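PDB 5KQA: glutaredoxin-glutathione complex from Polygonaceae, which binds glutathione and, as a glutaredoxin of the thioredoxin fold, probably catalyses glutathione-dependent reduction of disulfides and of protein-glutathione mixed disulfides. Local coordinates for residues D76-Q79 and A80-Q84; V94-G98 and K99-G103. All blocks are in the same frame, centred on the assembly; numbering follows the deposited sequence.

Interaction 1. Residues D76-Q79 and A80-Q84. With GSH (glutathione), chain B.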
ATOM      1  N   ASP A  76       7.873  -0.261  12.564  1.00 12.00           N
ATOM      2  CA  ASP A  76       8.452  -1.611  12.559  1.00 14.51           C
ATOM      3  C   ASP A  76       7.382  -2.693  12.764  1.00 13.65           C
ATOM      4  O   ASP A  76       7.394  -3.727  12.088  1.00 11.80           O
ATOM      5  CB  ASP A  76       9.531  -1.744  13.635  1.00 18.68           C
ATOM      6  CG  ASP A  76      10.690  -0.770  13.428  1.00 41.70           C
ATOM      7  OD1 ASP A  76      10.857  -0.264  12.297  1.00 35.95           O
ATOM      8  OD2 ASP A  76      11.429  -0.505  14.403  1.00 46.52           O
ATOM      9  N   ALA A  77       6.469  -2.464  13.706  1.00  8.95           N
ATOM     10  CA  ALA A  77       5.389  -3.417  13.942  1.00  9.37           C
ATOM     11  C   ALA A  77       4.485  -3.498  12.719  1.00  8.78           C
ATOM     12  O   ALA A  77       4.046  -4.584  12.329  1.00 13.14           O
ATOM     13  CB  ALA A  77       4.586  -3.036  15.174  1.00 11.97           C
ATOM     14  N   ILE A  78       4.212  -2.358  12.092  1.00  6.54           N
ATOM     15  CA  ILE A  78       3.386  -2.384  10.888  1.00  7.14           C
ATOM     16  C   ILE A  78       4.091  -3.158   9.761  1.00 10.19           C
ATOM     17  O   ILE A  78       3.466  -3.943   9.051  1.00  8.79           O
ATOM     18  CB  ILE A  78       3.028  -0.975  10.415  1.00 10.27           C
ATOM     19  CG1 ILE A  78       2.219  -0.255  11.503  1.00 10.79           C
ATOM     20  CG2 ILE A  78       2.242  -1.039   9.090  1.00  8.13           C
ATOM     21  CD1 ILE A  78       2.065   1.245  11.283  1.00 13.78           C
ATOM     22  N   GLN A  79       5.396  -2.960   9.607  1.00 12.11           N
ATOM     23  CA  GLN A  79       6.106  -3.663   8.545  1.00 13.13           C
ATOM     24  C   GLN A  79       6.106  -5.172   8.826  1.00 11.74           C
ATOM     25  O   GLN A  79       5.985  -5.984   7.910  1.00 10.88           O
ATOM     26  CB  GLN A  79       7.536  -3.129   8.391  1.00 15.59           C
ATOM     27  CG  GLN A  79       8.183  -3.535   7.062  1.00 26.76           C
ATOM     28  CD  GLN A  79       9.365  -2.655   6.675  1.00 39.95           C
ATOM     29  OE1 GLN A  79       9.804  -1.802   7.450  1.00 29.52           O
ATOM     30  NE2 GLN A  79       9.887  -2.861   5.465  1.00 29.73           N
ATOM     31  N   ALA A  80       6.219  -5.542  10.098  1.00 14.24           N
ATOM     32  CA  ALA A  80       6.153  -6.943  10.492  1.00 14.82           C
ATOM     33  C   ALA A  80       4.774  -7.541  10.217  1.00 10.92           C
ATOM     34  O   ALA A  80       4.660  -8.689   9.778  1.00  9.84           O
ATOM     35  CB  ALA A  80       6.513  -7.104  11.973  1.00 12.88           C
ATOM     36  N   ALA A  81       3.727  -6.776  10.496  1.00  7.64           N
ATOM     37  CA  ALA A  81       2.366  -7.232  10.237  1.00 10.50           C
ATOM     38  C   ALA A  81       2.115  -7.409   8.734  1.00  9.01           C
ATOM     39  O   ALA A  81       1.418  -8.337   8.310  1.00  7.23           O
ATOM     40  CB  ALA A  81       1.363  -6.263  10.838  1.00  8.78           C
ATOM     41  N   LEU A  82       2.699  -6.528   7.927  1.00  7.36           N
ATOM     42  CA  LEU A  82       2.500  -6.600   6.478  1.00  6.55           C
ATOM     43  C   LEU A  82       3.220  -7.814   5.911  1.00 12.15           C
ATOM     44  O   LEU A  82       2.762  -8.419   4.940  1.00  9.49           O
ATOM     45  CB  LEU A  82       2.993  -5.328   5.788  1.00  8.60           C
ATOM     46  CG  LEU A  82       2.188  -4.037   5.986  1.00 10.07           C
ATOM     47  CD1 LEU A  82       3.011  -2.836   5.525  1.00  6.13           C
ATOM     48  CD2 LEU A  82       0.812  -4.059   5.268  1.00  8.96           C
ATOM     49  N   LEU A  83       4.350  -8.171   6.521  1.00  9.67           N
ATOM     50  CA  LEU A  83       5.057  -9.390   6.146  1.00  7.76           C
ATOM     51  C   LEU A  83       4.191 -10.613   6.448  1.00  7.62           C
ATOM     52  O   LEU A  83       4.011 -11.481   5.605  1.00  8.70           O
ATOM     53  CB  LEU A  83       6.396  -9.497   6.883  1.00 12.68           C
ATOM     54  CG  LEU A  83       7.183 -10.811   6.712  1.00 14.78           C
ATOM     55  CD1 LEU A  83       7.366 -11.200   5.236  1.00 10.53           C
ATOM     56  CD2 LEU A  83       8.539 -10.715   7.402  1.00 11.69           C
ATOM     57  N   GLN A  84       3.670 -10.688   7.663  1.00  7.55           N
ATOM     58  CA  GLN A  84       2.790 -11.786   8.029  1.00  6.75           C
ATOM     59  C   GLN A  84       1.587 -11.883   7.083  1.00  9.87           C
ATOM     60  O   GLN A  84       1.199 -12.963   6.648  1.00  9.46           O
ATOM     61  CB  GLN A  84       2.312 -11.621   9.469  1.00 10.26           C
ATOM     62  CG  GLN A  84       1.234 -12.618   9.876  1.00 22.47           C
ATOM     63  CD  GLN A  84       0.605 -12.273  11.206  1.00 32.53           C
ATOM     64  OE1 GLN A  84      -0.564 -11.871  11.276  1.00 27.16           O
ATOM     65  NE2 GLN A  84       1.378 -12.424  12.273  1.00 23.48           N
TER
HETATM   66  N1  GSH B 201      10.919  -4.815  -6.422  1.00 27.82           N
HETATM   67  CA1 GSH B 201      10.502  -3.967  -5.354  1.00 24.36           C
HETATM   68  C1  GSH B 201       9.464  -3.019  -5.911  1.00 25.14           C
HETATM   69  O11 GSH B 201       8.649  -2.444  -5.139  1.00 15.02           O
HETATM   70  O12 GSH B 201       9.408  -2.817  -7.157  1.00 25.97           O
HETATM   71  CB1 GSH B 201      11.690  -3.221  -4.762  1.00 20.28           C
HETATM   72  CG1 GSH B 201      11.243  -2.263  -3.664  1.00 22.92           C
HETATM   73  CD1 GSH B 201      12.367  -1.958  -2.676  1.00 27.70           C
HETATM   74  OE1 GSH B 201      13.480  -2.423  -2.842  1.00 32.31           O
HETATM   75  N2  GSH B 201      12.119  -1.122  -1.546  1.00 20.62           N
HETATM   76  CA2 GSH B 201      13.146  -0.826  -0.598  1.00 29.31           C
HETATM   77  C2  GSH B 201      12.904  -1.492   0.733  1.00 31.35           C
HETATM   78  O2  GSH B 201      11.774  -1.632   1.179  1.00 24.17           O
HETATM   79  CB2 GSH B 201      13.154   0.643  -0.241  1.00 32.36           C
HETATM   80  SG2 GSH B 201      13.963   1.619  -1.478  1.00 36.56           S
HETATM   81  N3  GSH B 201      14.023  -1.913   1.498  1.00 29.92           N
HETATM   82  CA3 GSH B 201      13.812  -2.503   2.776  1.00 28.23           C
HETATM   83  C3  GSH B 201      13.177  -1.462   3.696  1.00 35.85           C
HETATM   84  O31 GSH B 201      12.386  -1.818   4.609  1.00 46.17           O
HETATM   85  O32 GSH B 201      13.423  -0.228   3.561  1.00 29.58           O
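Gln79 reaches from helix 75-86 of this thioredoxin-fold protein to the glycine-end carboxylate of glutathione, its NE2 giving a hydrogen bond to O31 at 2.8 Å. With N-H...O at 162° the bond is close to straight. CG stands anti to the backbone N (chi1 -164°) and the chain runs extended beyond it, which carries the amide off the helix surface to the ligand. Both ends of that amide have further partners: OE1 accepts from Lys44 NZ, and NE2 also donates to Arg89 O, so the group is fixed in rotation. Lys44 NZ also bonds glutathione, so the amide and the ligand share one lysine.

Behind the amide, the helix backbone sets the position of Gln79. Successive i to i+4 bonds join the two halves, among them Ala80 N to Asp76 O at 2.9 Å and Leu83 N to Gln79 O at 3.1 Å. Ala77 and Ala81 turn their small side chains to helix 20-35, touching Ala26 and Leu27. Ile78 and Leu82 lie alongside each other, one turn apart and pointing the same way; Leu82 also touches Asn93 and Phe95 of strand 93-96, and Ile78 touches Leu69. Leu82 CG sits 3.3 Å from Ile78 O, and Ile78 CG2 meets Leu82 CD1 at 4.1 Å.

Interaction 2. Residues V94-G98 and K99-G103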
ATOM      1  N   VAL A  94       1.300  -1.945  -1.770  1.00  7.65           N
ATOM      2  CA  VAL A  94       0.070  -1.337  -2.278  1.00 10.91           C
ATOM      3  C   VAL A  94      -1.173  -2.231  -2.129  1.00  8.76           C
ATOM      4  O   VAL A  94      -1.139  -3.425  -2.427  1.00  7.38           O
ATOM      5  CB  VAL A  94       0.244  -0.967  -3.782  1.00  7.58           C
ATOM      6  CG1 VAL A  94      -1.008  -0.276  -4.341  1.00  5.72           C
ATOM      7  CG2 VAL A  94       1.474  -0.090  -3.972  1.00  7.84           C
ATOM      8  N   PHE A  95      -2.269  -1.633  -1.666  1.00  6.37           N
ATOM      9  CA  PHE A  95      -3.569  -2.301  -1.639  1.00  8.96           C
ATOM     10  C   PHE A  95      -4.562  -1.511  -2.471  1.00  8.17           C
ATOM     11  O   PHE A  95      -4.560  -0.282  -2.443  1.00 12.19           O
ATOM     12  CB  PHE A  95      -4.098  -2.437  -0.210  1.00  6.02           C
ATOM     13  CG  PHE A  95      -3.336  -3.414   0.636  1.00 10.10           C
ATOM     14  CD1 PHE A  95      -2.066  -3.105   1.099  1.00  9.08           C
ATOM     15  CD2 PHE A  95      -3.900  -4.626   0.988  1.00 10.09           C
ATOM     16  CE1 PHE A  95      -1.371  -3.986   1.894  1.00 11.62           C
ATOM     17  CE2 PHE A  95      -3.212  -5.516   1.782  1.00  7.55           C
ATOM     18  CZ  PHE A  95      -1.937  -5.198   2.231  1.00 11.61           C
ATOM     19  N   ILE A  96      -5.405  -2.225  -3.209  1.00  9.84           N
ATOM     20  CA  ILE A  96      -6.469  -1.608  -4.001  1.00 10.30           C
ATOM     21  C   ILE A  96      -7.782  -2.349  -3.755  1.00 12.55           C
ATOM     22  O   ILE A  96      -7.851  -3.563  -3.933  1.00  8.50           O
ATOM     23  CB  ILE A  96      -6.140  -1.620  -5.517  1.00  9.62           C
ATOM     24  CG1 ILE A  96      -4.908  -0.753  -5.789  1.00 12.55           C
ATOM     25  CG2 ILE A  96      -7.335  -1.119  -6.346  1.00  7.18           C
ATOM     26  CD1 ILE A  96      -4.493  -0.700  -7.243  1.00 10.41           C
ATOM     27  N   GLY A  97      -8.808  -1.622  -3.323  1.00  9.28           N
ATOM     28  CA  GLY A  97     -10.106  -2.219  -3.056  1.00 11.64           C
ATOM     29  C   GLY A  97     -10.059  -3.328  -2.016  1.00  7.52           C
ATOM     30  O   GLY A  97     -10.838  -4.270  -2.070  1.00 15.11           O
ATOM     31  N   GLY A  98      -9.151  -3.205  -1.056  1.00  6.85           N
ATOM     32  CA  GLY A  98      -9.042  -4.188   0.003  1.00  8.93           C
ATOM     33  C   GLY A  98      -8.117  -5.337  -0.346  1.00 13.89           C
ATOM     34  O   GLY A  98      -7.858  -6.212   0.475  1.00 13.96           O
ATOM     35  N   LYS A  99      -7.595  -5.334  -1.565  1.00 10.69           N
ATOM     36  CA  LYS A  99      -6.791  -6.459  -2.015  1.00 15.30           C
ATOM     37  C   LYS A  99      -5.328  -6.072  -2.182  1.00  8.79           C
ATOM     38  O   LYS A  99      -5.011  -4.958  -2.608  1.00 10.19           O
ATOM     39  CB  LYS A  99      -7.355  -7.015  -3.320  1.00 11.87           C
ATOM     40  CG  LYS A  99      -8.778  -7.537  -3.181  1.00 19.33           C
ATOM     41  CD  LYS A  99      -8.923  -8.912  -3.781  1.00 17.91           C
ATOM     42  CE  LYS A  99     -10.372  -9.359  -3.789  1.00 25.22           C
ATOM     43  NZ  LYS A  99     -10.870  -9.627  -2.423  1.00 25.26           N
ATOM     44  N   HIS A 100      -4.445  -7.003  -1.843  1.00  8.87           N
ATOM     45  CA  HIS A 100      -3.008  -6.775  -1.928  1.00 11.44           C
ATOM     46  C   HIS A 100      -2.505  -6.802  -3.362  1.00 13.64           C
ATOM     47  O   HIS A 100      -2.717  -7.775  -4.078  1.00 11.81           O
ATOM     48  CB  HIS A 100      -2.236  -7.825  -1.115  1.00 10.57           C
ATOM     49  CG  HIS A 100      -0.747  -7.685  -1.228  1.00 13.03           C
ATOM     50  ND1 HIS A 100       0.059  -8.654  -1.790  1.00 10.52           N
ATOM     51  CD2 HIS A 100       0.083  -6.674  -0.868  1.00 10.97           C
ATOM     52  CE1 HIS A 100       1.317  -8.251  -1.765  1.00 13.52           C
ATOM     53  NE2 HIS A 100       1.358  -7.051  -1.210  1.00 12.86           N
ATOM     54  N   ILE A 101      -1.815  -5.738  -3.766  1.00  9.92           N
ATOM     55  CA  ILE A 101      -1.255  -5.655  -5.103  1.00 11.34           C
ATOM     56  C   ILE A 101       0.220  -6.053  -5.096  1.00 13.07           C
ATOM     57  O   ILE A 101       0.642  -6.861  -5.895  1.00 10.15           O
ATOM     58  CB  ILE A 101      -1.395  -4.223  -5.690  1.00 14.05           C
ATOM     59  CG1 ILE A 101      -2.861  -3.802  -5.719  1.00  9.17           C
ATOM     60  CG2 ILE A 101      -0.794  -4.165  -7.088  1.00 12.79           C
ATOM     61  CD1 ILE A 101      -3.694  -4.614  -6.690  1.00 17.92           C
ATOM     62  N   GLY A 102       1.001  -5.475  -4.190  1.00 14.05           N
ATOM     63  CA  GLY A 102       2.425  -5.739  -4.157  1.00 14.49           C
ATOM     64  C   GLY A 102       3.250  -4.468  -4.210  1.00 10.62           C
ATOM     65  O   GLY A 102       2.813  -3.427  -3.744  1.00 13.49           O
ATOM     66  N   GLY A 103       4.445  -4.553  -4.788  1.00  8.52           N
ATOM     67  CA  GLY A 103       5.342  -3.417  -4.849  1.00 12.27           C
ATOM     68  C   GLY A 103       5.231  -2.620  -6.136  1.00 12.99           C
ATOM     69  O   GLY A 103       4.241  -2.717  -6.864  1.00 10.53           O
TER
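The Phe95 ring has His100 across one face, where CD2 of the imidazole lies 4.0 Å above the plane, displaced toward the rim; the two residues form a non-hydrogen-bonded pair of the beta hairpin 93-96/99-102. Their planes meet obliquely at 59°. His100 CB comes to 3.8 Å from Phe95 CE2, and His100 CA makes an off-centre CH-pi contact with the same ring. One face of the imidazole has Gly102 N above it, near the rim, while NE2 is hydrogen-bonded to Gln88 OE1. Trp85 of helix 75-86 also meets the Phe95 ring.

A classic beta bulge interrupts the ladder: Ile101 and Gly102 both face Val94, whose O takes a 2.8 Å bond from Ile101 N and a weak one from Gly102 N. On the opposite side of the sheet from the rings, the side chains of Ile101 and Ile96 cross at an angle, CG1 to CG1 at 3.7 Å, and Met119 of helix 116-122 touches both isoleucines. A type I' turn through Gly97 and Gly98, each with positive phi, closes the hairpin. Beside it, Ile96 N bonds Lys99 O at 2.8 Å, whereas Lys99 N reaches Ile96 O at 3.0 Å from well above that carbonyl's plane.

From the N terminus, helix 20-35 comes first and later backs helix 75-86, which holds interaction 1. The chain then passes through the glutathione-lining residues Thr90, Val91 and Pro92 into strand 93-96 and interaction 2. The two contacts are in series, neither nesting nor crossing: the first closes only helical turns, the second the tight hairpin turn at 97-98. Leu82 CD2 packs on Phe95 CE1 at 4.0 Å, joining helix to sheet although the contact centres lie about 15 Å apart. Both ranges also reach the ligand pocket, through Gln79 and through Gly103, the N-cap residue leading into helix 104-112.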